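Local coordinates for phage-related conserved hypothetical protein, BB2244 (Bordetella bronchiseptica, PDB 2BDV), which is of unknown function but belongs to the SOS response-associated peptidase (SRAP) family, whose characterised members act at damaged DNA, at residues Ile72-Leu76 against Glu77-Arg81. Numbering follows the deposited sequence.
Sequences INAKL and ETIER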
loop_
_atom_site.group_PDB
_atom_site.type_symbol
_atom_site.label_atom_id
_atom_site.label_comp_id
_atom_site.label_asym_id
_atom_site.label_seq_id
_atom_site.Cartn_x
_atom_site.Cartn_y
_atom_site.Cartn_z
ATOM N N ILE A 72 3.509 -4.757 -7.613
ATOM C CA ILE A 72 2.679 -4.562 -6.428
ATOM C C ILE A 72 3.244 -3.522 -5.469
ATOM O O ILE A 72 2.514 -2.961 -4.654
ATOM C CB ILE A 72 2.504 -5.874 -5.649
ATOM C CG1 ILE A 72 3.873 -6.380 -5.178
ATOM C CG2 ILE A 72 1.823 -6.905 -6.528
ATOM C CD1 ILE A 72 3.806 -7.603 -4.286
ATOM N N ASN A 73 4.548 -3.287 -5.557
ATOM C CA ASN A 73 5.220 -2.311 -4.710
ATOM C C ASN A 73 5.979 -1.335 -5.602
ATOM O O ASN A 73 6.453 -1.709 -6.675
ATOM C CB ASN A 73 6.223 -2.993 -3.762
ATOM C CG ASN A 73 5.570 -3.998 -2.830
ATOM O OD1 ASN A 73 4.458 -3.782 -2.338
ATOM N ND2 ASN A 73 6.270 -5.095 -2.562
ATOM N N ALA A 74 6.097 -0.088 -5.156
ATOM C CA ALA A 74 6.813 0.927 -5.918
ATOM C C ALA A 74 8.035 1.379 -5.119
ATOM O O ALA A 74 7.904 2.072 -4.107
ATOM C CB ALA A 74 5.897 2.110 -6.208
ATOM N N LYS A 75 9.218 0.972 -5.574
ATOM C CA LYS A 75 10.472 1.304 -4.901
ATOM C C LYS A 75 10.656 2.807 -4.696
ATOM O O LYS A 75 10.724 3.585 -5.647
ATOM C CB LYS A 75 11.671 0.736 -5.681
ATOM C CG LYS A 75 13.027 0.953 -5.010
ATOM C CD LYS A 75 14.153 0.354 -5.835
ATOM C CE LYS A 75 14.144 -1.160 -5.791
ATOM N NZ LYS A 75 14.658 -1.677 -4.491
ATOM N N LEU A 76 10.735 3.192 -3.430
ATOM C CA LEU A 76 10.902 4.573 -3.030
ATOM C C LEU A 76 11.985 5.293 -3.829
ATOM O O LEU A 76 11.779 6.408 -4.304
ATOM C CB LEU A 76 11.219 4.618 -1.533
ATOM C CG LEU A 76 11.446 5.973 -0.874
ATOM C CD1 LEU A 76 12.801 6.507 -1.300
ATOM C CD2 LEU A 76 10.324 6.941 -1.254
ATOM N N GLU A 77 13.136 4.658 -3.989
ATOM C CA GLU A 77 14.224 5.293 -4.711
ATOM C C GLU A 77 13.951 5.518 -6.191
ATOM O O GLU A 77 14.385 6.523 -6.751
ATOM C CB GLU A 77 15.503 4.486 -4.551
ATOM C CG GLU A 77 16.703 5.226 -5.066
ATOM C CD GLU A 77 17.984 4.626 -4.575
ATOM O OE1 GLU A 77 18.252 3.454 -4.922
ATOM O OE2 GLU A 77 18.711 5.328 -3.834
ATOM N N THR A 78 13.250 4.588 -6.833
ATOM C CA THR A 78 12.938 4.770 -8.243
ATOM C C THR A 78 12.022 5.987 -8.374
ATOM O O THR A 78 12.103 6.731 -9.347
ATOM C CB THR A 78 12.262 3.524 -8.843
ATOM O OG1 THR A 78 13.193 2.436 -8.842
ATOM C CG2 THR A 78 11.818 3.790 -10.276
ATOM N N ILE A 79 11.170 6.205 -7.379
ATOM C CA ILE A 79 10.274 7.354 -7.405
ATOM C C ILE A 79 11.089 8.632 -7.172
ATOM O O ILE A 79 10.821 9.668 -7.778
ATOM C CB ILE A 79 9.172 7.234 -6.322
ATOM C CG1 ILE A 79 8.405 5.924 -6.512
ATOM C CG2 ILE A 79 8.222 8.420 -6.407
ATOM C CD1 ILE A 79 7.357 5.660 -5.455
ATOM N N GLU A 80 12.092 8.546 -6.300
ATOM C CA GLU A 80 12.950 9.690 -6.002
ATOM C C GLU A 80 13.802 10.085 -7.213
ATOM O O GLU A 80 13.928 11.268 -7.534
ATOM C CB GLU A 80 13.876 9.375 -4.820
ATOM C CG GLU A 80 13.173 9.171 -3.486
ATOM C CD GLU A 80 12.247 10.321 -3.139
ATOM O OE1 GLU A 80 12.660 11.486 -3.311
ATOM O OE2 GLU A 80 11.114 10.062 -2.683
ATOM N N ARG A 81 14.386 9.086 -7.873
ATOM C CA ARG A 81 15.228 9.308 -9.045
ATOM C C ARG A 81 14.340 9.560 -10.264
ATOM O O ARG A 81 14.825 9.666 -11.392
ATOM C CB ARG A 81 16.113 8.080 -9.311
ATOM C CG ARG A 81 16.748 7.456 -8.069
ATOM C CD ARG A 81 17.818 8.338 -7.437
ATOM N NE ARG A 81 18.149 7.905 -6.078
ATOM C CZ ARG A 81 19.185 8.354 -5.375
ATOM N NH1 ARG A 81 20.009 9.252 -5.900
ATOM N NH2 ARG A 81 19.393 7.913 -4.141
#
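CD2 of Leu76 lies beside the rim of the Glu80 carboxylate, close to its plane, 3.5 Å from OE2 of Glu80, while CD1 of Leu76 lies the same 3.5 Å from CG of Glu80. The two side chains cross at a slant, the forked end of the leucine lying against both the aliphatic and the polar part of the glutamate. With CG of Glu80 anti to its own carbonyl carbon (chi1 -66°), that methylene sits against Leu76 O and CD1; the bend at chi2 then brings OE2 to CD2. The carbonyl of Leu76 also accepts a hydrogen bond from the backbone N of Glu80, 2.9 Å from Leu76 O. A second carboxylate, that of Glu77, forms a salt bridge with the guanidinium of Arg81 one turn on: NH2 of Arg81 stands 2.7 Å from OE2 of Glu77, on the anti side and 33° out of the carboxylate plane, and the oxygen is itself tilted 32° from the guanidinium plane. At the start of the helix, the carbonyl of the N-cap residue Lys75 receives the N of Ile79 at 3.2 Å from Lys75 O, and a weak, strongly bent bond from the N of Thr78. The Lys75 chain crosses the Thr78 side chain at about a right angle, with CD 3.8 Å from OG1 of Thr78, before its ammonium turns to a salt bridge with Asp153. On the buried side, CD1 of Ile79 meets CB of Ala74 at 3.9 Å, an apolar contact across the strand-to-helix turn. Strand 73-75 passes without a linker into the short helix 76-80. The strand is outermost in a mixed sheet and pairs in parallel with strand 147-151, whose Val150 touches Ile79; from helix 184-191, Leu191 packs against Leu76, Ile79 and Glu80, and Arg192 just beyond forms a salt bridge with OE1 of Glu80.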